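Local coordinates for arginase superfamily protein (Trypanosoma cruzi, PDB 2A0M), which belongs to the arginase family of metal-dependent ureohydrolases and probably hydrolyses a guanidino compound such as agmatine with the help of manganese, at residues Ser234-Ser239 / Asp278-Asn283; Val151-Gln156 / Ala192-Tyr197. All coordinates share one frame; numbering follows the deposited sequence.

Contact 1: Ser234-Ser239 / Asp278-Asn283; sequences SFDVDS and DMSELN
Strands 231-236 and 274-280 lie side by side, Ser234 paired with Asp278 and Asp236 with Ser280, at the buried centre of the eight-stranded parallel sheet of the arginase alpha/beta fold. Helix 258-270 makes the crossover between them, completing a beta-alpha-beta unit. The backbone ladder runs from Phe235 N to Asp278 O, through Ser280 N to Phe235 O, and on past the end of the strands to Val237 N, which reaches Ser280 O at 3.0 Å with a nearly straight N-H angle of 169°. Phe235 and Met279 share the sheet face covered by helices 258-270 and 290-307, while Val237 CG1 packs on Met279 CG at 3.8 Å.

Polar groups gather on the other face and at the C-terminal strand ends. Asp236 and Asp238 are manganese ligands in this protein, although no metal is bound to this chain. Asp236 OD1 accepts Asp238 N at 3.0 Å, an Asx turn that fixes the rotation of its carboxylate. Glu281 bends at chi2 (-74°) and lays CG against Asp236 OD1, 3.2 Å away; its OE2 takes the backbone N of Asn122, another manganese ligand, and in the conformer modelled here Ser280 OG bonds to Asn122 OD1. Deeper in the sheet, Ser234 OG donates to Asp278 OD1 at 2.7 Å, meeting the carboxylate on its syn side, 20° out of plane.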
loop_
_atom_site.group_PDB
_atom_site.type_symbol
_atom_site.label_atom_id
_atom_site.label_comp_id
_atom_site.label_asym_id
_atom_site.label_seq_id
_atom_site.Cartn_x
_atom_site.Cartn_y
_atom_site.Cartn_z
ATOM N N SER A 234 2.118 1.705 3.339
ATOM C CA SER A 234 2.502 1.333 1.973
ATOM C C SER A 234 2.675 -0.175 1.920
ATOM O O SER A 234 3.644 -0.693 2.483
ATOM C CB SER A 234 3.809 2.020 1.552
ATOM O OG SER A 234 4.012 1.775 0.174
ATOM N N PHE A 235 1.743 -0.861 1.243
ATOM C CA PHE A 235 1.664 -2.339 1.327
ATOM C C PHE A 235 2.044 -2.969 -0.012
ATOM O O PHE A 235 1.251 -2.980 -0.940
ATOM C CB PHE A 235 0.275 -2.825 1.791
ATOM C CG PHE A 235 0.302 -4.115 2.615
ATOM C CD1 PHE A 235 1.075 -5.201 2.244
ATOM C CD2 PHE A 235 -0.468 -4.234 3.759
ATOM C CE1 PHE A 235 1.078 -6.368 3.008
ATOM C CE2 PHE A 235 -0.473 -5.392 4.533
ATOM C CZ PHE A 235 0.285 -6.469 4.160
ATOM N N ASP A 236 3.251 -3.521 -0.084
ATOM C CA ASP A 236 3.691 -4.287 -1.252
ATOM C C ASP A 236 3.305 -5.757 -1.050
ATOM O O ASP A 236 3.788 -6.404 -0.123
ATOM C CB ASP A 236 5.217 -4.145 -1.466
ATOM C CG ASP A 236 5.700 -4.751 -2.768
ATOM O OD1 ASP A 236 5.146 -5.782 -3.238
ATOM O OD2 ASP A 236 6.663 -4.159 -3.336
ATOM N N VAL A 237 2.429 -6.265 -1.919
ATOM C CA VAL A 237 1.841 -7.599 -1.690
ATOM C C VAL A 237 2.854 -8.734 -1.900
ATOM O O VAL A 237 2.548 -9.854 -1.510
ATOM C CB VAL A 237 0.530 -7.886 -2.468
ATOM C CG1 VAL A 237 -0.584 -6.966 -1.977
ATOM C CG2 VAL A 237 0.717 -7.753 -3.941
ATOM N N ASP A 238 4.044 -8.449 -2.414
ATOM C CA ASP A 238 5.043 -9.538 -2.428
ATOM C C ASP A 238 5.709 -9.779 -1.052
ATOM O O ASP A 238 6.610 -10.607 -0.912
ATOM C CB ASP A 238 6.006 -9.420 -3.591
ATOM C CG ASP A 238 6.911 -8.276 -3.486
ATOM O OD1 ASP A 238 7.159 -7.846 -2.351
ATOM O OD2 ASP A 238 7.406 -7.821 -4.569
ATOM N N SER A 239 5.200 -9.106 -0.031
ATOM C CA SER A 239 5.589 -9.389 1.333
ATOM C C SER A 239 4.815 -10.605 1.857
ATOM O O SER A 239 5.167 -11.160 2.895
ATOM C CB SER A 239 5.305 -8.185 2.217
ATOM O OG SER A 239 3.935 -7.856 2.227
ATOM N N ASP A 278 -1.385 2.603 0.045
ATOM C CA ASP A 278 -1.259 2.043 -1.294
ATOM C C ASP A 278 -1.004 0.545 -1.261
ATOM O O ASP A 278 -0.721 -0.058 -0.192
ATOM C CB ASP A 278 -0.293 2.832 -2.213
ATOM C CG ASP A 278 1.188 2.645 -1.902
ATOM O OD1 ASP A 278 1.567 1.812 -1.050
ATOM O OD2 ASP A 278 2.036 3.281 -2.623
ATOM N N MET A 279 -1.166 -0.055 -2.431
ATOM C CA MET A 279 -1.045 -1.523 -2.566
ATOM C C MET A 279 -0.405 -1.789 -3.914
ATOM O O MET A 279 -0.994 -1.458 -4.936
ATOM C CB MET A 279 -2.414 -2.182 -2.426
ATOM C CG MET A 279 -2.403 -3.677 -2.580
ATOM S SD MET A 279 -4.074 -4.391 -2.381
ATOM C CE MET A 279 -4.405 -4.001 -0.662
ATOM N N SER A 280 0.833 -2.315 -3.875
ATOM C CA SER A 280 1.650 -2.475 -5.076
ATOM C C SER A 280 1.973 -3.937 -5.393
ATOM O O SER A 280 1.982 -4.792 -4.492
ATOM C CB SER A 280 2.963 -1.741 -4.895
ATOM O OG SER A 280 3.701 -2.324 -3.833
ATOM N N GLU A 281 2.249 -4.186 -6.682
ATOM C CA GLU A 281 2.831 -5.431 -7.216
ATOM C C GLU A 281 1.852 -6.568 -7.501
ATOM O O GLU A 281 2.296 -7.644 -7.936
ATOM C CB GLU A 281 4.014 -5.932 -6.394
ATOM C CG GLU A 281 5.196 -4.904 -6.285
ATOM C CD GLU A 281 6.038 -4.744 -7.549
ATOM O OE1 GLU A 281 6.381 -5.781 -8.175
ATOM O OE2 GLU A 281 6.434 -3.601 -7.886
ATOM N N LEU A 282 0.550 -6.331 -7.345
ATOM C CA LEU A 282 -0.430 -7.328 -7.735
ATOM C C LEU A 282 -0.222 -7.616 -9.228
ATOM O O LEU A 282 -0.263 -6.695 -10.040
ATOM C CB LEU A 282 -1.858 -6.845 -7.499
ATOM C CG LEU A 282 -2.939 -7.904 -7.752
ATOM C CD1 LEU A 282 -2.740 -9.090 -6.781
ATOM C CD2 LEU A 282 -4.351 -7.352 -7.659
ATOM N N ASN A 283 -0.033 -8.894 -9.573
ATOM C CA ASN A 283 0.336 -9.293 -10.940
ATOM C C ASN A 283 -0.536 -10.473 -11.437
ATOM O O ASN A 283 -0.211 -11.651 -11.259
ATOM C CB ASN A 283 1.841 -9.609 -11.043
ATOM C CG ASN A 283 2.323 -9.758 -12.484
ATOM O OD1 ASN A 283 1.565 -10.173 -13.369
ATOM N ND2 ASN A 283 3.579 -9.421 -12.721
#

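Contact 2: Val151-Gln156 / Ala192-Tyr197; sequences VRPPLQ and ALHAQY
His194 reaches from helix 192-200 to the loop Val151-Gln156, and three successive loop residues gather round its side chain. A chi1 of -63° turns CG opposite the carbonyl carbon, and the imidazole projects from the helix along the loop. Val151 and His194 run antiparallel alongside one another, bringing Val151 CG2 to 3.6 Å from His194 CB. Farther along, Arg152 lies with its CA over one face of the imidazole, and its CG comes within 4.0 Å of His194 CE1. The extended arginine chain crosses the histidine at a slant and carries its guanidinium past, turned 41° from the ring plane, to a hydrogen bond between NH1 and Asn46 OD1. Pro153 lies roughly perpendicular to the histidine, its CD 3.9 Å from His194 NE2.

One helical turn on from His194, Tyr197 comes to Val151 from another side: its CD1 sits 4.0 Å from Val151 CB, an oblique approach to the ring. Tyr197 also makes a cation-pi contact with Arg167, whose NH1 bonds to Val151 O. All the contacts between the two segments are van der Waals packing, with the buried valine next to a partly exposed histidine. This is loop-on-helix packing near the surface of the arginase fold, where the loop after strand 141-145 carries the manganese ligands His148 and Asp150 just ahead of Val151.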
loop_
_atom_site.group_PDB
_atom_site.type_symbol
_atom_site.label_atom_id
_atom_site.label_comp_id
_atom_site.label_asym_id
_atom_site.label_seq_id
_atom_site.Cartn_x
_atom_site.Cartn_y
_atom_site.Cartn_z
ATOM N N VAL A 151 15.208 0.609 -1.374
ATOM C CA VAL A 151 16.098 1.769 -1.360
ATOM C C VAL A 151 17.214 1.627 -2.407
ATOM O O VAL A 151 18.271 2.241 -2.276
ATOM C CB VAL A 151 16.684 2.044 0.056
ATOM C CG1 VAL A 151 15.560 2.441 0.992
ATOM C CG2 VAL A 151 17.452 0.833 0.594
ATOM N N ARG A 152 16.975 0.842 -3.457
ATOM C CA ARG A 152 17.958 0.718 -4.538
ATOM C C ARG A 152 18.227 2.078 -5.211
ATOM O O ARG A 152 17.360 2.961 -5.232
ATOM C CB ARG A 152 17.499 -0.313 -5.573
ATOM C CG ARG A 152 17.498 -1.710 -5.031
ATOM C CD ARG A 152 16.969 -2.761 -6.011
ATOM N NE ARG A 152 17.008 -4.091 -5.392
ATOM C CZ ARG A 152 16.636 -5.229 -5.983
ATOM N NH1 ARG A 152 16.180 -5.225 -7.229
ATOM N NH2 ARG A 152 16.728 -6.382 -5.327
ATOM N N PRO A 153 19.447 2.255 -5.746
ATOM C CA PRO A 153 19.726 3.444 -6.561
ATOM C C PRO A 153 18.991 3.396 -7.912
ATOM O O PRO A 153 18.614 2.314 -8.382
ATOM C CB PRO A 153 21.248 3.393 -6.767
ATOM C CG PRO A 153 21.628 1.969 -6.573
ATOM C CD PRO A 153 20.619 1.366 -5.621
ATOM N N PRO A 154 18.782 4.565 -8.538
ATOM C CA PRO A 154 18.112 4.571 -9.840
ATOM C C PRO A 154 18.967 3.899 -10.926
ATOM O O PRO A 154 20.111 3.503 -10.666
ATOM C CB PRO A 154 17.917 6.066 -10.137
ATOM C CG PRO A 154 18.949 6.763 -9.326
ATOM C CD PRO A 154 19.145 5.922 -8.091
ATOM N N LEU A 155 18.403 3.758 -12.123
ATOM C CA LEU A 155 19.182 3.344 -13.290
ATOM C C LEU A 155 20.136 4.480 -13.711
ATOM O O LEU A 155 20.026 5.618 -13.231
ATOM C CB LEU A 155 18.259 2.937 -14.454
ATOM C CG LEU A 155 17.788 1.475 -14.604
ATOM C CD1 LEU A 155 17.790 0.656 -13.313
ATOM C CD2 LEU A 155 16.402 1.455 -15.249
ATOM N N GLN A 156 21.052 4.148 -14.620
ATOM C CA GLN A 156 22.181 5.024 -15.021
ATOM C C GLN A 156 21.757 6.441 -15.428
ATOM O O GLN A 156 22.405 7.425 -15.056
ATOM C CB GLN A 156 22.974 4.412 -16.189
ATOM C CG GLN A 156 23.204 2.884 -16.157
ATOM C CD GLN A 156 24.184 2.430 -15.087
ATOM O OE1 GLN A 156 24.266 3.019 -14.002
ATOM N NE2 GLN A 156 24.927 1.364 -15.383
ATOM N N ALA A 192 23.280 -5.954 2.528
ATOM C CA ALA A 192 23.860 -5.261 3.686
ATOM C C ALA A 192 23.975 -3.750 3.448
ATOM O O ALA A 192 23.707 -2.964 4.354
ATOM C CB ALA A 192 25.213 -5.838 4.058
ATOM N N LEU A 193 24.380 -3.350 2.240
ATOM C CA LEU A 193 24.458 -1.913 1.877
ATOM C C LEU A 193 23.125 -1.198 1.962
ATOM O O LEU A 193 23.052 -0.033 2.344
ATOM C CB LEU A 193 24.992 -1.702 0.449
ATOM C CG LEU A 193 26.430 -2.074 0.100
ATOM C CD1 LEU A 193 26.748 -1.515 -1.269
ATOM C CD2 LEU A 193 27.427 -1.560 1.091
ATOM N N HIS A 194 22.055 -1.879 1.576
ATOM C CA HIS A 194 20.761 -1.232 1.606
ATOM C C HIS A 194 20.189 -1.149 3.031
ATOM O O HIS A 194 19.609 -0.124 3.387
ATOM C CB HIS A 194 19.836 -1.895 0.605
ATOM C CG HIS A 194 20.334 -1.752 -0.805
ATOM N ND1 HIS A 194 20.197 -2.735 -1.760
ATOM C CD2 HIS A 194 21.031 -0.750 -1.392
ATOM C CE1 HIS A 194 20.760 -2.330 -2.886
ATOM N NE2 HIS A 194 21.262 -1.124 -2.693
ATOM N N ALA A 195 20.403 -2.177 3.843
ATOM C CA ALA A 195 20.070 -2.125 5.272
ATOM C C ALA A 195 20.840 -1.000 5.957
ATOM O O ALA A 195 20.303 -0.262 6.766
ATOM C CB ALA A 195 20.373 -3.412 5.942
ATOM N N GLN A 196 22.105 -0.891 5.596
ATOM C CA GLN A 196 23.005 0.103 6.182
ATOM C C GLN A 196 22.490 1.507 5.873
ATOM O O GLN A 196 22.470 2.382 6.760
ATOM C CB GLN A 196 24.416 -0.111 5.627
ATOM C CG GLN A 196 25.410 0.971 5.937
ATOM C CD GLN A 196 26.728 0.689 5.279
ATOM O OE1 GLN A 196 27.082 1.316 4.259
ATOM N NE2 GLN A 196 27.440 -0.283 5.813
ATOM N N TYR A 197 22.080 1.708 4.625
ATOM C CA TYR A 197 21.522 2.976 4.170
ATOM C C TYR A 197 20.324 3.367 5.051
ATOM O O TYR A 197 20.253 4.476 5.588
ATOM C CB TYR A 197 21.154 2.884 2.685
ATOM C CG TYR A 197 20.558 4.142 2.128
ATOM C CD1 TYR A 197 19.194 4.358 2.181
ATOM C CD2 TYR A 197 21.360 5.130 1.545
ATOM C CE1 TYR A 197 18.627 5.516 1.680
ATOM C CE2 TYR A 197 20.803 6.292 1.025
ATOM C CZ TYR A 197 19.423 6.485 1.106
ATOM O OH TYR A 197 18.824 7.625 0.627
#

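Contact 1 is core and contact 2 surface; their centres lie about 20 Å apart and their nearest atoms about 9 Å, so they do not touch. The first joins two neighbouring strands of the central sheet through a regular backbone ladder, with carboxylates and hydroxyls on one face and toward the strand ends; the second sets an irregular loop on a helix through van der Waals packing, mostly of side chains. They share no element. Contact 1 is part of the manganese site, supplying Asp236 and Asp238, whereas contact 2 adjoins it only through the start of its loop, immediately after Asp150. Asp146, close to the Asp238 side chain, belongs to the same stretch of chain that leads through His148 into contact 2.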